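Long-range contacts in D-aminopeptidase (PDB 1HI9), which hydrolyses N-terminal residues from peptides containing D-amino acids, using two zinc ions per subunit inside the central chamber of a homodecamer: residues A[120-125]-A[220-225]; A[150-155]-A[169-174]; A[163-168]-A[206-211]. All coordinates share one frame; numbering follows the deposited sequence.

Contact 1 of 3, residues A[120-125]-A[220-225]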
ATOM      1  N   GLY A 120       1.356 -10.620  26.618  1.00 37.93           N
ATOM      2  CA  GLY A 120       0.853 -11.925  26.997  1.00 37.35           C
ATOM      3  C   GLY A 120       0.948 -12.399  28.440  1.00 36.75           C
ATOM      4  O   GLY A 120       0.291 -13.377  28.798  1.00 36.89           O
ATOM      5  N   VAL A 121       1.742 -11.751  29.283  1.00 35.67           N
ATOM      6  CA  VAL A 121       1.827 -12.243  30.650  1.00 37.17           C
ATOM      7  C   VAL A 121       0.856 -11.547  31.586  1.00 38.01           C
ATOM      8  O   VAL A 121       0.619 -10.334  31.486  1.00 38.01           O
ATOM      9  CB  VAL A 121       3.245 -12.112  31.257  1.00 37.20           C
ATOM     10  CG1 VAL A 121       4.294 -12.579  30.265  1.00 37.96           C
ATOM     11  CG2 VAL A 121       3.494 -10.694  31.698  1.00 40.67           C
ATOM     12  N   ARG A 122       0.275 -12.322  32.492  1.00 36.81           N
ATOM     13  CA  ARG A 122      -0.647 -11.762  33.467  1.00 37.17           C
ATOM     14  C   ARG A 122       0.063 -11.567  34.788  1.00 35.81           C
ATOM     15  O   ARG A 122      -0.163 -10.568  35.462  1.00 34.80           O
ATOM     16  CB  ARG A 122      -1.859 -12.669  33.652  1.00 38.63           C
ATOM     17  CG  ARG A 122      -2.997 -12.339  32.713  1.00 41.09           C
ATOM     18  CD  ARG A 122      -4.142 -13.264  32.960  1.00 43.50           C
ATOM     19  NE  ARG A 122      -4.630 -13.225  34.345  1.00 46.78           N
ATOM     20  CZ  ARG A 122      -5.431 -12.286  34.835  1.00 47.20           C
ATOM     21  NH1 ARG A 122      -5.843 -11.289  34.062  1.00 49.98           N
ATOM     22  NH2 ARG A 122      -5.845 -12.355  36.088  1.00 46.93           N
ATOM     23  N   HIS A 123       0.918 -12.522  35.150  1.00 34.84           N
ATOM     24  CA  HIS A 123       1.677 -12.442  36.396  1.00 35.80           C
ATOM     25  C   HIS A 123       3.015 -13.173  36.317  1.00 36.21           C
ATOM     26  O   HIS A 123       3.159 -14.174  35.613  1.00 36.63           O
ATOM     27  CB  HIS A 123       0.896 -13.059  37.572  1.00 36.89           C
ATOM     28  CG  HIS A 123      -0.338 -12.306  37.961  1.00 35.32           C
ATOM     29  ND1 HIS A 123      -1.606 -12.798  37.750  1.00 33.85           N
ATOM     30  CD2 HIS A 123      -0.495 -11.090  38.534  1.00 36.05           C
ATOM     31  CE1 HIS A 123      -2.497 -11.916  38.171  1.00 33.92           C
ATOM     32  NE2 HIS A 123      -1.847 -10.870  38.652  1.00 36.44           N
ATOM     33  N   PHE A 124       3.984 -12.653  37.055  1.00 36.84           N
ATOM     34  CA  PHE A 124       5.303 -13.248  37.184  1.00 37.02           C
ATOM     35  C   PHE A 124       5.359 -13.668  38.653  1.00 39.48           C
ATOM     36  O   PHE A 124       4.834 -12.965  39.523  1.00 39.18           O
ATOM     37  CB  PHE A 124       6.403 -12.214  36.934  1.00 38.02           C
ATOM     38  CG  PHE A 124       6.784 -12.050  35.487  1.00 38.86           C
ATOM     39  CD1 PHE A 124       7.409 -10.877  35.049  1.00 38.89           C
ATOM     40  CD2 PHE A 124       6.552 -13.066  34.571  1.00 38.16           C
ATOM     41  CE1 PHE A 124       7.787 -10.720  33.718  1.00 37.51           C
ATOM     42  CE2 PHE A 124       6.926 -12.920  33.245  1.00 39.03           C
ATOM     43  CZ  PHE A 124       7.548 -11.746  32.815  1.00 37.81           C
ATOM     44  N   TYR A 125       5.987 -14.803  38.941  1.00 41.63           N
ATOM     45  CA  TYR A 125       6.108 -15.270  40.317  1.00 41.18           C
ATOM     46  C   TYR A 125       7.513 -15.786  40.609  1.00 42.55           C
ATOM     47  O   TYR A 125       8.104 -16.551  39.835  1.00 40.81           O
ATOM     48  CB  TYR A 125       5.121 -16.413  40.616  1.00 42.31           C
ATOM     49  CG  TYR A 125       3.650 -16.062  40.610  1.00 41.53           C
ATOM     50  CD1 TYR A 125       2.852 -16.327  39.497  1.00 41.32           C
ATOM     51  CD2 TYR A 125       3.054 -15.470  41.726  1.00 42.32           C
ATOM     52  CE1 TYR A 125       1.497 -16.014  39.493  1.00 42.30           C
ATOM     53  CE2 TYR A 125       1.702 -15.150  41.734  1.00 41.51           C
ATOM     54  CZ  TYR A 125       0.928 -15.427  40.610  1.00 42.70           C
ATOM     55  OH  TYR A 125      -0.420 -15.137  40.590  1.00 44.76           O
ATOM     56  N   SER A 220       7.423 -18.668  37.959  1.00 37.68           N
ATOM     57  CA  SER A 220       6.089 -19.025  37.507  1.00 38.20           C
ATOM     58  C   SER A 220       5.591 -17.872  36.646  1.00 37.31           C
ATOM     59  O   SER A 220       5.723 -16.702  37.015  1.00 34.89           O
ATOM     60  CB  SER A 220       5.134 -19.243  38.690  1.00 38.21           C
ATOM     61  OG  SER A 220       5.340 -20.508  39.288  1.00 40.04           O
ATOM     62  N   ILE A 221       5.043 -18.209  35.489  1.00 35.99           N
ATOM     63  CA  ILE A 221       4.518 -17.201  34.594  1.00 35.48           C
ATOM     64  C   ILE A 221       3.112 -17.587  34.207  1.00 35.88           C
ATOM     65  O   ILE A 221       2.883 -18.663  33.665  1.00 35.70           O
ATOM     66  CB  ILE A 221       5.347 -17.085  33.298  1.00 34.90           C
ATOM     67  CG1 ILE A 221       6.818 -16.868  33.635  1.00 33.18           C
ATOM     68  CG2 ILE A 221       4.808 -15.936  32.442  1.00 32.69           C
ATOM     69  CD1 ILE A 221       7.711 -16.826  32.447  1.00 34.04           C
ATOM     70  N   GLU A 222       2.162 -16.716  34.513  1.00 37.07           N
ATOM     71  CA  GLU A 222       0.783 -16.972  34.145  1.00 37.29           C
ATOM     72  C   GLU A 222       0.532 -16.159  32.880  1.00 36.83           C
ATOM     73  O   GLU A 222       0.675 -14.934  32.888  1.00 36.90           O
ATOM     74  CB  GLU A 222      -0.157 -16.512  35.248  1.00 38.20           C
ATOM     75  CG  GLU A 222      -1.603 -16.884  34.993  1.00 42.43           C
ATOM     76  CD  GLU A 222      -2.536 -16.368  36.076  1.00 43.14           C
ATOM     77  OE1 GLU A 222      -2.302 -16.661  37.267  1.00 44.54           O
ATOM     78  OE2 GLU A 222      -3.504 -15.667  35.729  1.00 46.27           O
ATOM     79  N   PHE A 223       0.172 -16.837  31.794  1.00 35.33           N
ATOM     80  CA  PHE A 223      -0.091 -16.167  30.525  1.00 33.26           C
ATOM     81  C   PHE A 223      -1.579 -15.891  30.330  1.00 34.23           C
ATOM     82  O   PHE A 223      -2.429 -16.476  31.006  1.00 33.16           O
ATOM     83  CB  PHE A 223       0.443 -17.019  29.366  1.00 31.08           C
ATOM     84  CG  PHE A 223       1.932 -17.213  29.400  1.00 28.34           C
ATOM     85  CD1 PHE A 223       2.487 -18.348  29.986  1.00 26.49           C
ATOM     86  CD2 PHE A 223       2.786 -16.241  28.872  1.00 27.94           C
ATOM     87  CE1 PHE A 223       3.874 -18.517  30.049  1.00 27.49           C
ATOM     88  CE2 PHE A 223       4.180 -16.393  28.930  1.00 28.97           C
ATOM     89  CZ  PHE A 223       4.730 -17.536  29.520  1.00 25.82           C
ATOM     90  N   ALA A 224      -1.891 -14.996  29.399  1.00 34.01           N
ATOM     91  CA  ALA A 224      -3.278 -14.634  29.128  1.00 34.74           C
ATOM     92  C   ALA A 224      -4.107 -15.794  28.582  1.00 35.43           C
ATOM     93  O   ALA A 224      -5.259 -15.968  28.988  1.00 36.15           O
ATOM     94  CB  ALA A 224      -3.327 -13.455  28.167  1.00 33.70           C
ATOM     95  N   ASN A 225      -3.531 -16.578  27.665  1.00 34.45           N
ATOM     96  CA  ASN A 225      -4.248 -17.722  27.083  1.00 33.70           C
ATOM     97  C   ASN A 225      -3.407 -18.995  27.113  1.00 33.78           C
ATOM     98  O   ASN A 225      -2.205 -18.956  27.369  1.00 35.23           O
ATOM     99  CB  ASN A 225      -4.712 -17.421  25.642  1.00 32.40           C
ATOM    100  CG  ASN A 225      -3.559 -17.194  24.680  1.00 34.55           C
ATOM    101  OD1 ASN A 225      -3.351 -16.081  24.175  1.00 34.00           O
ATOM    102  ND2 ASN A 225      -2.799 -18.248  24.422  1.00 33.13           N
TER
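Phe124 and Ile221 lie side by side and point the same way on the tightly packed face of this antiparallel strand pair. Ile221 CG2 sits 3.8 Å from Phe124 CE2, at the edge of the ring. The same methyl, CG2, rides 3.3 Å above one face of the ring of Phe223, two residues on in its own strand, offset toward the rim, while Val121 CG1 comes within 4.0 Å of Phe223 CE2. Helix 254-268 closes this layer, with Met261 against Phe124 and Met264 against Ile221.

The other face carries His123, Tyr125, Ser220 and Glu222 and is more open, with all but Ser220 partly exposed. Glu222 reaches out extended, CG anti to the backbone N (chi1 -174°), alongside Arg122, whose chain bends at chi3. NE of Arg122 meets Glu222 OE2 at 3.0 Å in a nearly straight salt bridge, with the oxygen in the guanidinium plane. The carboxylate is turned 75° from the His123 ring, and ND1 of His123, buried here without a polar partner, stays 4.0 Å from Glu222 OE1. A second subunit covers part of this side: its Arg122 makes a long, weak ion pair with Glu222, and the relation is mutual.

Between the faces, the main chain shifts register. Glu222 O takes a short bond from Arg122 N, 2.7 Å, and a weak one of 3.3 Å from His123 N, so two consecutive residues face one; past this point Glu222 N bonds to His123 O, and Tyr125 and Ser220 bond to each other through both N and O. This is a classic beta bulge at the corner of strand 121-126, within the five-stranded antiparallel sheet, with Arg122, one of its residues, lying against a second subunit of the decamer.

Contact 2 of 3, residues A[150-155]-A[169-174]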
ATOM      1  N   MET A 150      16.137   4.000  44.344  1.00 42.09           N
ATOM      2  CA  MET A 150      15.022   4.814  43.886  1.00 39.86           C
ATOM      3  C   MET A 150      14.274   4.181  42.718  1.00 38.87           C
ATOM      4  O   MET A 150      14.850   3.449  41.916  1.00 39.63           O
ATOM      5  CB  MET A 150      15.551   6.183  43.462  1.00 39.16           C
ATOM      6  CG  MET A 150      14.491   7.223  43.162  1.00 41.07           C
ATOM      7  SD  MET A 150      15.255   8.720  42.534  1.00 43.00           S
ATOM      8  CE  MET A 150      14.210   9.082  41.130  1.00 46.71           C
ATOM      9  N   VAL A 151      12.986   4.486  42.632  1.00 37.21           N
ATOM     10  CA  VAL A 151      12.134   3.999  41.562  1.00 36.85           C
ATOM     11  C   VAL A 151      11.215   5.153  41.166  1.00 37.36           C
ATOM     12  O   VAL A 151      10.506   5.695  42.011  1.00 35.96           O
ATOM     13  CB  VAL A 151      11.272   2.791  42.026  1.00 37.15           C
ATOM     14  CG1 VAL A 151      10.280   2.401  40.938  1.00 36.02           C
ATOM     15  CG2 VAL A 151      12.167   1.598  42.351  1.00 35.65           C
ATOM     16  N   ALA A 152      11.249   5.541  39.891  1.00 36.56           N
ATOM     17  CA  ALA A 152      10.412   6.627  39.396  1.00 36.10           C
ATOM     18  C   ALA A 152       9.467   6.119  38.318  1.00 37.00           C
ATOM     19  O   ALA A 152       9.795   5.204  37.559  1.00 37.40           O
ATOM     20  CB  ALA A 152      11.272   7.743  38.844  1.00 37.10           C
ATOM     21  N   GLY A 153       8.287   6.722  38.258  1.00 35.88           N
ATOM     22  CA  GLY A 153       7.292   6.326  37.281  1.00 35.76           C
ATOM     23  C   GLY A 153       5.970   6.934  37.701  1.00 36.10           C
ATOM     24  O   GLY A 153       5.946   8.040  38.245  1.00 38.95           O
ATOM     25  N   ASP A 154       4.867   6.238  37.452  1.00 35.03           N
ATOM     26  CA  ASP A 154       3.567   6.754  37.855  1.00 35.49           C
ATOM     27  C   ASP A 154       3.345   6.425  39.335  1.00 36.30           C
ATOM     28  O   ASP A 154       4.169   5.760  39.960  1.00 33.64           O
ATOM     29  CB  ASP A 154       2.450   6.134  37.006  1.00 35.81           C
ATOM     30  CG  ASP A 154       2.172   4.672  37.369  1.00 35.41           C
ATOM     31  OD1 ASP A 154       3.128   3.889  37.517  1.00 35.06           O
ATOM     32  OD2 ASP A 154       0.996   4.319  37.490  1.00 33.38           O
ATOM     33  N   ASP A 155       2.232   6.892  39.888  1.00 37.39           N
ATOM     34  CA  ASP A 155       1.924   6.651  41.285  1.00 38.67           C
ATOM     35  C   ASP A 155       1.766   5.172  41.583  1.00 38.96           C
ATOM     36  O   ASP A 155       2.128   4.741  42.665  1.00 39.68           O
ATOM     37  CB  ASP A 155       0.653   7.405  41.683  1.00 40.88           C
ATOM     38  CG  ASP A 155      -0.591   6.922  40.926  1.00 42.66           C
ATOM     39  OD1 ASP A 155      -0.552   6.854  39.670  1.00 42.32           O
ATOM     40  OD2 ASP A 155      -1.603   6.626  41.604  1.00 40.73           O
ATOM     41  N   THR A 169      13.037   4.948  47.909  1.00 42.53           N
ATOM     42  CA  THR A 169      12.568   6.284  47.564  1.00 41.31           C
ATOM     43  C   THR A 169      11.843   6.198  46.220  1.00 41.08           C
ATOM     44  O   THR A 169      12.345   5.600  45.267  1.00 39.49           O
ATOM     45  CB  THR A 169      13.738   7.280  47.451  1.00 41.78           C
ATOM     46  OG1 THR A 169      14.328   7.474  48.740  1.00 43.29           O
ATOM     47  CG2 THR A 169      13.246   8.619  46.931  1.00 42.90           C
ATOM     48  N   THR A 170      10.658   6.791  46.149  1.00 40.71           N
ATOM     49  CA  THR A 170       9.888   6.758  44.919  1.00 40.75           C
ATOM     50  C   THR A 170       9.561   8.162  44.440  1.00 41.91           C
ATOM     51  O   THR A 170       9.420   9.092  45.238  1.00 41.90           O
ATOM     52  CB  THR A 170       8.570   5.974  45.094  1.00 40.63           C
ATOM     53  OG1 THR A 170       7.708   6.674  45.993  1.00 38.79           O
ATOM     54  CG2 THR A 170       8.847   4.581  45.656  1.00 40.88           C
ATOM     55  N   ALA A 171       9.437   8.306  43.125  1.00 41.38           N
ATOM     56  CA  ALA A 171       9.123   9.591  42.521  1.00 40.80           C
ATOM     57  C   ALA A 171       7.987   9.401  41.525  1.00 40.90           C
ATOM     58  O   ALA A 171       8.180   8.843  40.445  1.00 40.57           O
ATOM     59  CB  ALA A 171      10.352  10.152  41.823  1.00 40.37           C
ATOM     60  N   ALA A 172       6.803   9.867  41.903  1.00 40.60           N
ATOM     61  CA  ALA A 172       5.623   9.749  41.062  1.00 39.77           C
ATOM     62  C   ALA A 172       5.508  10.953  40.146  1.00 39.29           C
ATOM     63  O   ALA A 172       4.910  11.962  40.504  1.00 39.38           O
ATOM     64  CB  ALA A 172       4.364   9.619  41.934  1.00 38.58           C
ATOM     65  N   VAL A 173       6.063  10.840  38.948  1.00 38.95           N
ATOM     66  CA  VAL A 173       6.034  11.958  38.015  1.00 38.81           C
ATOM     67  C   VAL A 173       4.660  12.195  37.406  1.00 38.55           C
ATOM     68  O   VAL A 173       4.422  13.223  36.778  1.00 38.16           O
ATOM     69  CB  VAL A 173       7.072  11.746  36.895  1.00 38.80           C
ATOM     70  CG1 VAL A 173       8.470  11.692  37.498  1.00 36.95           C
ATOM     71  CG2 VAL A 173       6.779  10.444  36.144  1.00 38.73           C
ATOM     72  N   LYS A 174       3.753  11.242  37.580  1.00 38.29           N
ATOM     73  CA  LYS A 174       2.409  11.406  37.050  1.00 37.42           C
ATOM     74  C   LYS A 174       1.419  10.521  37.806  1.00 36.91           C
ATOM     75  O   LYS A 174       1.810   9.532  38.418  1.00 36.00           O
ATOM     76  CB  LYS A 174       2.385  11.077  35.547  1.00 37.73           C
ATOM     77  CG  LYS A 174       2.928   9.697  35.190  1.00 34.71           C
ATOM     78  CD  LYS A 174       2.960   9.487  33.690  1.00 33.03           C
ATOM     79  CE  LYS A 174       3.641   8.169  33.331  1.00 33.63           C
ATOM     80  NZ  LYS A 174       3.745   7.943  31.846  1.00 27.84           N
TER
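Met150 stretches along Thr169 and then hooks toward Ala171. With CG anti to the backbone N (chi1 -171°) and chi2 also extended, its CG passes 3.4 Å from Thr169 O; the bend comes at chi3, 134°, and turns CE to within 4.1 Å of Ala171 CB. Ala152 completes this small apolar patch, its CB 3.9 Å from Ala171 CB, beneath residues of helix 187-203 such as Leu194. On the reverse face Thr170 OG1 is bonded to Glu162, on the helix that connects the two strands.

The strands run parallel, 12° apart. Val151 is bonded through both its N and its O, to Thr169 O and Ala171 N, and Gly153 repeats the pattern with Ala171 O and Val173 N. Val173 CG2, lodged between its own backbone N and carbonyl carbon, presses against Gly153 O at 3.3 Å.

Beyond Gly153 the polar side chains turn elsewhere. Lys174 CG packs 4.0 Å from Asp154 CB, but the charged ends part: the extended lysine delivers NZ to the carbonyl oxygens of Glu10, Ile12 and Leu15, whereas Asp154 is the N-cap of helix 155-162 through OD1 to Ala157 N, while its OD2 bonds Thr176 OG1. Asp155 N makes a weak bond of 3.1 Å to Lys174 O. Ala172 CB rests 3.9 Å from Asp155 CA, under that first helical turn. Strand 148-152, helix 155-162 and strand 169-176 thus form a beta-alpha-beta crossover unit of the mixed sheet, with its C-terminal strand ends close to the dinuclear zinc site.

Contact 3 of 3, residues A[163-168]-A[206-211]; sequences ELIPNV and DKVKPL
Asn167 has its CG beside the backbone N, anti to the carbonyl carbon (chi1 -50°), and this turns the amide toward Lys207. ND2 gives a bond of 2.8 Å to Lys207 O that is clearly bent, 137° at the hydrogen, with the oxygen lying 28° out of the amide plane. The aliphatic stem follows, Asn167 CB standing 3.4 Å from Lys207 O.

Val208 sets CG1 anti to its own N, facing Ile165, and CG2 beside that N, facing Asn167: CG1 meets Ile165 CG2 at 3.9 Å, the two side chains crossing at a slant, while CG2 comes 3.6 Å from Asn167 O. At the far end Leu164 and Leu211 cross at about a right angle, CD1 of Leu211 pressing on Leu164 CD2 at 3.5 Å. Helix 133-143 backs this apolar row, Ala138 touching both Ile165 and Leu211. On the rim Asn167 and both lysines are exposed.

Asn167 is the third residue of a type II beta turn from Ile165 to Val168, where a positive phi is expected and asparagine is well tolerated, in the loop that leads from helix 155-162 into strand 169-176.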
ATOM      1  N   GLU A 163       6.002  -1.308  48.317  1.00 50.62           N
ATOM      2  CA  GLU A 163       5.377  -2.458  48.955  1.00 51.01           C
ATOM      3  C   GLU A 163       6.281  -3.672  48.839  1.00 50.83           C
ATOM      4  O   GLU A 163       6.016  -4.712  49.441  1.00 52.23           O
ATOM      5  CB  GLU A 163       4.031  -2.776  48.316  1.00 52.66           C
ATOM      6  CG  GLU A 163       2.963  -1.730  48.598  1.00 58.37           C
ATOM      7  CD  GLU A 163       1.587  -2.126  48.075  1.00 59.63           C
ATOM      8  OE1 GLU A 163       0.631  -1.343  48.279  1.00 61.47           O
ATOM      9  OE2 GLU A 163       1.462  -3.213  47.464  1.00 61.49           O
ATOM     10  N   LEU A 164       7.355  -3.531  48.070  1.00 49.50           N
ATOM     11  CA  LEU A 164       8.301  -4.611  47.854  1.00 47.69           C
ATOM     12  C   LEU A 164       9.655  -4.315  48.482  1.00 47.54           C
ATOM     13  O   LEU A 164      10.277  -5.196  49.067  1.00 47.76           O
ATOM     14  CB  LEU A 164       8.476  -4.851  46.354  1.00 47.67           C
ATOM     15  CG  LEU A 164       9.470  -5.945  45.962  1.00 47.99           C
ATOM     16  CD1 LEU A 164       8.861  -7.297  46.261  1.00 48.60           C
ATOM     17  CD2 LEU A 164       9.812  -5.834  44.493  1.00 47.58           C
ATOM     18  N   ILE A 165      10.104  -3.072  48.364  1.00 47.92           N
ATOM     19  CA  ILE A 165      11.396  -2.660  48.900  1.00 46.93           C
ATOM     20  C   ILE A 165      11.245  -1.645  50.035  1.00 47.26           C
ATOM     21  O   ILE A 165      10.883  -0.489  49.811  1.00 45.89           O
ATOM     22  CB  ILE A 165      12.256  -2.014  47.800  1.00 47.16           C
ATOM     23  CG1 ILE A 165      12.301  -2.926  46.573  1.00 47.48           C
ATOM     24  CG2 ILE A 165      13.663  -1.748  48.333  1.00 47.32           C
ATOM     25  CD1 ILE A 165      12.956  -2.290  45.358  1.00 45.42           C
ATOM     26  N   PRO A 166      11.535  -2.064  51.269  1.00 46.96           N
ATOM     27  CA  PRO A 166      11.429  -1.179  52.434  1.00 47.23           C
ATOM     28  C   PRO A 166      12.320   0.070  52.360  1.00 47.94           C
ATOM     29  O   PRO A 166      13.502  -0.012  52.010  1.00 48.07           O
ATOM     30  CB  PRO A 166      11.821  -2.092  53.593  1.00 48.16           C
ATOM     31  CG  PRO A 166      11.374  -3.465  53.111  1.00 48.93           C
ATOM     32  CD  PRO A 166      11.851  -3.444  51.673  1.00 47.65           C
ATOM     33  N   ASN A 167      11.743   1.220  52.701  1.00 46.61           N
ATOM     34  CA  ASN A 167      12.450   2.500  52.707  1.00 45.65           C
ATOM     35  C   ASN A 167      12.897   3.003  51.341  1.00 45.35           C
ATOM     36  O   ASN A 167      13.622   3.994  51.248  1.00 46.00           O
ATOM     37  CB  ASN A 167      13.676   2.440  53.627  1.00 46.88           C
ATOM     38  CG  ASN A 167      13.346   1.892  54.996  1.00 46.33           C
ATOM     39  OD1 ASN A 167      12.441   2.384  55.668  1.00 44.54           O
ATOM     40  ND2 ASN A 167      14.074   0.859  55.413  1.00 45.43           N
ATOM     41  N   VAL A 168      12.479   2.330  50.280  1.00 44.25           N
ATOM     42  CA  VAL A 168      12.869   2.753  48.947  1.00 43.20           C
ATOM     43  C   VAL A 168      12.302   4.142  48.666  1.00 43.40           C
ATOM     44  O   VAL A 168      11.224   4.490  49.147  1.00 43.55           O
ATOM     45  CB  VAL A 168      12.350   1.773  47.868  1.00 43.46           C
ATOM     46  CG1 VAL A 168      10.827   1.801  47.817  1.00 41.73           C
ATOM     47  CG2 VAL A 168      12.935   2.140  46.514  1.00 41.68           C
ATOM     48  N   ASP A 206      21.741   4.114  52.939  1.00 62.94           N
ATOM     49  CA  ASP A 206      22.009   3.158  54.006  1.00 63.97           C
ATOM     50  C   ASP A 206      20.749   2.487  54.559  1.00 62.78           C
ATOM     51  O   ASP A 206      20.818   1.380  55.092  1.00 61.67           O
ATOM     52  CB  ASP A 206      22.776   3.848  55.140  1.00 66.47           C
ATOM     53  CG  ASP A 206      24.215   4.177  54.758  1.00 68.52           C
ATOM     54  OD1 ASP A 206      24.423   4.985  53.825  1.00 70.31           O
ATOM     55  OD2 ASP A 206      25.140   3.620  55.390  1.00 68.84           O
ATOM     56  N   LYS A 207      19.603   3.146  54.420  1.00 61.78           N
ATOM     57  CA  LYS A 207      18.356   2.588  54.928  1.00 61.72           C
ATOM     58  C   LYS A 207      17.691   1.581  53.995  1.00 60.45           C
ATOM     59  O   LYS A 207      16.660   0.990  54.333  1.00 59.91           O
ATOM     60  CB  LYS A 207      17.374   3.715  55.263  1.00 63.22           C
ATOM     61  CG  LYS A 207      17.827   4.573  56.437  1.00 65.77           C
ATOM     62  CD  LYS A 207      16.787   5.608  56.831  1.00 68.25           C
ATOM     63  CE  LYS A 207      17.247   6.411  58.047  1.00 69.19           C
ATOM     64  NZ  LYS A 207      16.254   7.457  58.428  1.00 70.15           N
ATOM     65  N   VAL A 208      18.288   1.373  52.826  1.00 58.73           N
ATOM     66  CA  VAL A 208      17.731   0.436  51.858  1.00 56.82           C
ATOM     67  C   VAL A 208      18.594  -0.803  51.688  1.00 56.00           C
ATOM     68  O   VAL A 208      19.805  -0.707  51.492  1.00 54.83           O
ATOM     69  CB  VAL A 208      17.556   1.093  50.485  1.00 56.68           C
ATOM     70  CG1 VAL A 208      16.903   0.108  49.524  1.00 55.34           C
ATOM     71  CG2 VAL A 208      16.717   2.350  50.620  1.00 56.20           C
ATOM     72  N   LYS A 209      17.958  -1.967  51.753  1.00 55.23           N
ATOM     73  CA  LYS A 209      18.678  -3.224  51.612  1.00 55.58           C
ATOM     74  C   LYS A 209      18.349  -3.943  50.317  1.00 54.49           C
ATOM     75  O   LYS A 209      17.258  -3.796  49.769  1.00 54.45           O
ATOM     76  CB  LYS A 209      18.379  -4.151  52.795  1.00 57.77           C
ATOM     77  CG  LYS A 209      19.094  -3.787  54.087  1.00 60.73           C
ATOM     78  CD  LYS A 209      18.946  -4.906  55.100  1.00 64.00           C
ATOM     79  CE  LYS A 209      19.813  -4.674  56.332  1.00 67.15           C
ATOM     80  NZ  LYS A 209      19.814  -5.855  57.273  1.00 67.77           N
ATOM     81  N   PRO A 210      19.300  -4.735  49.807  1.00 53.51           N
ATOM     82  CA  PRO A 210      19.116  -5.488  48.566  1.00 52.71           C
ATOM     83  C   PRO A 210      17.968  -6.479  48.705  1.00 52.16           C
ATOM     84  O   PRO A 210      17.779  -7.070  49.764  1.00 51.45           O
ATOM     85  CB  PRO A 210      20.463  -6.194  48.387  1.00 52.65           C
ATOM     86  CG  PRO A 210      21.429  -5.244  49.026  1.00 53.17           C
ATOM     87  CD  PRO A 210      20.688  -4.854  50.286  1.00 53.76           C
ATOM     88  N   LEU A 211      17.197  -6.642  47.635  1.00 51.19           N
ATOM     89  CA  LEU A 211      16.080  -7.569  47.644  1.00 49.76           C
ATOM     90  C   LEU A 211      16.640  -8.961  47.361  1.00 49.80           C
ATOM     91  O   LEU A 211      16.597  -9.445  46.227  1.00 49.46           O
ATOM     92  CB  LEU A 211      15.070  -7.189  46.562  1.00 50.23           C
ATOM     93  CG  LEU A 211      13.585  -7.345  46.897  1.00 51.95           C
ATOM     94  CD1 LEU A 211      12.793  -7.398  45.599  1.00 52.76           C
ATOM     95  CD2 LEU A 211      13.344  -8.599  47.701  1.00 52.18           C
TER
HETATM   96  O   HOH W   1      14.782  -2.051  51.921  1.00 25.65           O

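How the contacts relate
Contacts 2 and 3 are neighbours, their centres about 15 Å apart, and they meet where Val168 CG2 packs 4.3 Å from Val151 CG2. Both concern the crossover from strand 148-152 to strand 169-176: contact 2 pairs its strands, contact 3 packs the turn just before the second strand. Contact 1 stands apart in the antiparallel sheet, its centre about 25 Å from that of contact 2. The zinc site lies between: the side chain of Phe124 is about 9 Å from a zinc ion and that of Asp154 about 10 Å, while in contact 3 the side chain of Leu164 is about 14 Å from one. Val121 also comes within about 6 Å of His115, the nucleophile, side chain to side chain.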